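Local coordinates for protein Cyp101j2 (Sphingobium yanoikuyae, PDB 5KYO) that is a bacterial haem-dependent cytochrome P450 monooxygenase that probably hydroxylates the monoterpene 1,8-cineole, at residues 321-326 with 332-337. Sequence-based numbering, arbitrary orientation.
Sequences REVLRD and VLLKAG. With HEM (protoporphyrin IX containing Fe), chain G.
The beta-sheet domain of the cytochrome P450 fold supplies this contact, where Val323 to Asp326, leaving strand 318-323, meet Leu334 to Gly337, which lead from the two-stranded hairpin 327-329/332-334 into strand 339-343. Two hydrogen bonds close the corner. Gly337 N reaches Val323 O at 2.7 Å with an N-H...O angle of 164°, the donor tilted from the carbonyl plane. Ala336 N gives the other to Asp326 OD1 at 2.9 Å; it meets the carboxylate on the anti side, 31° out of plane, and is less straight. The same OD1 lies near Ala336 CB, which also rests 3.4 Å from Leu324 O. The Asp326 CA-H also makes a C-H...O contact, with CA 3.3 Å from Leu334 O. Val323 splits its branches: CG1, anti to the backbone N (chi1 177°), lies 3.5 Å from Lys335 O, while CG2 touches Leu334 CD1 at 4.0 Å, the two side chains crossing at about a right angle. Gly337, with a positive phi, takes a backbone shape in which a CB would press on the preceding carbonyl oxygen. Two residues before Val323, Arg321 turns to the haem: its chain bends at the second torsion, and NH2 binds propionate O1A at 2.9 Å, nearly straight and in the guanidinium plane, while also bonding Met96 O; Ser319 OG holds NH1. A leucine here would probably cost propionate O1A this charged, nearly straight hydrogen bond and leave Met96 O without that donor. Near Gly337 CA, Glu322 OE2 forms a salt bridge with Lys111 and OE1 a hydrogen bond with His105. Leu334 ties the hairpin to the five-stranded mixed sheet by packing on Val323, Phe102 of strand 102-103 and Trp84 of strand 83-86, while Val340 of strand 339-343 packs on Val323 within that sheet.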
loop_
_atom_site.group_PDB
_atom_site.type_symbol
_atom_site.label_atom_id
_atom_site.label_comp_id
_atom_site.label_asym_id
_atom_site.label_seq_id
_atom_site.Cartn_x
_atom_site.Cartn_y
_atom_site.Cartn_z
ATOM N N ARG A 321 7.304 0.397 -13.423
ATOM C CA ARG A 321 8.656 -0.095 -13.687
ATOM C C ARG A 321 9.303 0.680 -14.848
ATOM O O ARG A 321 8.618 1.173 -15.742
ATOM C CB ARG A 321 8.643 -1.594 -14.014
ATOM C CG ARG A 321 8.165 -2.522 -12.885
ATOM C CD ARG A 321 9.217 -2.723 -11.815
ATOM N NE ARG A 321 8.751 -3.634 -10.773
ATOM C CZ ARG A 321 7.975 -3.267 -9.754
ATOM N NH1 ARG A 321 7.581 -2.007 -9.634
ATOM N NH2 ARG A 321 7.602 -4.156 -8.853
ATOM N N GLU A 322 10.626 0.800 -14.812
ATOM C CA GLU A 322 11.354 1.457 -15.888
ATOM C C GLU A 322 11.930 0.443 -16.863
ATOM O O GLU A 322 12.495 -0.568 -16.478
ATOM C CB GLU A 322 12.482 2.332 -15.323
ATOM C CG GLU A 322 13.331 3.001 -16.386
ATOM C CD GLU A 322 14.340 3.974 -15.807
ATOM O OE1 GLU A 322 14.403 4.109 -14.571
ATOM O OE2 GLU A 322 15.064 4.614 -16.596
ATOM N N VAL A 323 11.804 0.734 -18.146
ATOM C CA VAL A 323 12.448 -0.080 -19.156
ATOM C C VAL A 323 13.896 0.385 -19.304
ATOM O O VAL A 323 14.153 1.578 -19.490
ATOM C CB VAL A 323 11.705 0.018 -20.479
ATOM C CG1 VAL A 323 12.421 -0.759 -21.546
ATOM C CG2 VAL A 323 10.270 -0.512 -20.316
ATOM N N LEU A 324 14.843 -0.540 -19.187
ATOM C CA LEU A 324 16.247 -0.159 -19.247
ATOM C C LEU A 324 16.824 -0.320 -20.656
ATOM O O LEU A 324 17.747 0.402 -21.035
ATOM C CB LEU A 324 17.069 -0.973 -18.243
ATOM C CG LEU A 324 16.533 -1.077 -16.812
ATOM C CD1 LEU A 324 17.567 -1.753 -15.924
ATOM C CD2 LEU A 324 16.145 0.291 -16.268
ATOM N N ARG A 325 16.274 -1.257 -21.425
ATOM C CA ARG A 325 16.732 -1.521 -22.790
ATOM C C ARG A 325 15.575 -1.525 -23.786
ATOM O O ARG A 325 14.458 -1.880 -23.431
ATOM C CB ARG A 325 17.448 -2.869 -22.862
ATOM C CG ARG A 325 18.764 -2.942 -22.122
ATOM C CD ARG A 325 19.380 -4.326 -22.262
ATOM N NE ARG A 325 18.570 -5.357 -21.615
ATOM C CZ ARG A 325 17.764 -6.194 -22.262
ATOM N NH1 ARG A 325 17.646 -6.121 -23.582
ATOM N NH2 ARG A 325 17.068 -7.100 -21.586
ATOM N N ASP A 326 15.844 -1.147 -25.034
ATOM C CA ASP A 326 14.850 -1.303 -26.092
ATOM C C ASP A 326 14.360 -2.749 -26.114
ATOM O O ASP A 326 15.158 -3.676 -26.233
ATOM C CB ASP A 326 15.430 -0.918 -27.457
ATOM C CG ASP A 326 15.647 0.577 -27.609
ATOM O OD1 ASP A 326 15.672 1.302 -26.589
ATOM O OD2 ASP A 326 15.808 1.025 -28.765
ATOM N N VAL A 332 4.586 -4.088 -29.326
ATOM C CA VAL A 332 5.110 -2.743 -29.516
ATOM C C VAL A 332 6.587 -2.700 -29.163
ATOM O O VAL A 332 7.135 -3.662 -28.622
ATOM C CB VAL A 332 4.355 -1.691 -28.669
ATOM C CG1 VAL A 332 2.910 -1.616 -29.084
ATOM C CG2 VAL A 332 4.483 -1.993 -27.169
ATOM N N LEU A 333 7.226 -1.585 -29.493
ATOM C CA LEU A 333 8.614 -1.366 -29.118
ATOM C C LEU A 333 8.691 -0.467 -27.894
ATOM O O LEU A 333 8.322 0.712 -27.946
ATOM C CB LEU A 333 9.407 -0.743 -30.272
ATOM C CG LEU A 333 10.901 -0.541 -29.993
ATOM C CD1 LEU A 333 11.609 -1.877 -29.791
ATOM C CD2 LEU A 333 11.567 0.268 -31.101
ATOM N N LEU A 334 9.168 -1.032 -26.790
ATOM C CA LEU A 334 9.408 -0.265 -25.580
ATOM C C LEU A 334 10.801 0.344 -25.593
ATOM O O LEU A 334 11.796 -0.366 -25.441
ATOM C CB LEU A 334 9.257 -1.144 -24.339
ATOM C CG LEU A 334 7.955 -1.911 -24.182
ATOM C CD1 LEU A 334 7.953 -2.592 -22.813
ATOM C CD2 LEU A 334 6.791 -0.958 -24.347
ATOM N N LYS A 335 10.869 1.660 -25.761
ATOM C CA LYS A 335 12.149 2.349 -25.797
ATOM C C LYS A 335 12.808 2.273 -24.430
ATOM O O LYS A 335 12.125 2.134 -23.413
ATOM C CB LYS A 335 11.968 3.807 -26.224
ATOM C CG LYS A 335 11.647 4.010 -27.702
ATOM C CD LYS A 335 11.641 5.502 -28.060
ATOM C CE LYS A 335 11.465 5.723 -29.564
ATOM N NZ LYS A 335 11.268 7.159 -29.922
ATOM N N ALA A 336 14.133 2.350 -24.397
ATOM C CA ALA A 336 14.819 2.489 -23.123
ATOM C C ALA A 336 14.360 3.789 -22.481
ATOM O O ALA A 336 14.227 4.808 -23.170
ATOM C CB ALA A 336 16.339 2.475 -23.304
ATOM N N GLY A 337 14.093 3.743 -21.177
ATOM C CA GLY A 337 13.616 4.903 -20.438
ATOM C C GLY A 337 12.095 4.969 -20.380
ATOM O O GLY A 337 11.530 5.850 -19.732
HETATM C CHA HEM G . 6.178 -3.204 -0.859
HETATM C CHB HEM G . 1.327 -3.092 -0.672
HETATM C CHC HEM G . 1.563 -2.687 4.193
HETATM C CHD HEM G . 6.305 -1.851 3.857
HETATM C C1A HEM G . 4.865 -3.282 -1.255
HETATM C C2A HEM G . 4.366 -3.556 -2.597
HETATM C C3A HEM G . 3.017 -3.506 -2.539
HETATM C C4A HEM G . 2.619 -3.219 -1.169
HETATM C CMA HEM G . 2.050 -3.755 -3.724
HETATM C CAA HEM G . 5.192 -3.855 -3.881
HETATM C CBA HEM G . 5.721 -2.586 -4.544
HETATM C CGA HEM G . 6.418 -2.924 -5.841
HETATM O O1A HEM G . 5.757 -3.469 -6.770
HETATM O O2A HEM G . 7.639 -2.642 -5.967
HETATM C C1B HEM G . 0.975 -3.027 0.672
HETATM C C2B HEM G . -0.374 -3.139 1.219
HETATM C C3B HEM G . -0.300 -3.016 2.560
HETATM C C4B HEM G . 1.088 -2.829 2.903
HETATM C CMB HEM G . -1.672 -3.355 0.399
HETATM C CAB HEM G . -1.416 -3.062 3.645
HETATM C CBB HEM G . -2.703 -3.354 3.440
HETATM C C1C HEM G . 2.874 -2.460 4.529
HETATM C C2C HEM G . 3.401 -2.353 5.876
HETATM C C3C HEM G . 4.716 -2.107 5.776
HETATM C C4C HEM G . 5.055 -2.076 4.366
HETATM C CMC HEM G . 2.524 -2.479 7.139
HETATM C CAC HEM G . 5.782 -1.902 6.865
HETATM C CBC HEM G . 5.602 -2.094 8.174
HETATM C C1D HEM G . 6.714 -2.095 2.565
HETATM C C2D HEM G . 8.062 -1.905 2.058
HETATM C C3D HEM G . 8.001 -2.346 0.614
HETATM C C4D HEM G . 6.642 -2.742 0.356
HETATM C CMD HEM G . 9.361 -1.405 2.748
HETATM C CAD HEM G . 9.183 -2.332 -0.380
HETATM C CBD HEM G . 9.715 -3.746 -0.623
HETATM C CGD HEM G . 10.870 -3.663 -1.604
HETATM O O1D HEM G . 11.956 -4.241 -1.346
HETATM O O2D HEM G . 10.694 -2.984 -2.649
HETATM N NA HEM G . 3.768 -3.088 -0.418
HETATM N NB HEM G . 1.829 -2.836 1.739
HETATM N NC HEM G . 3.907 -2.300 3.635
HETATM N ND HEM G . 5.918 -2.573 1.534
HETATM FE FE HEM G . 3.872 -2.871 1.632
#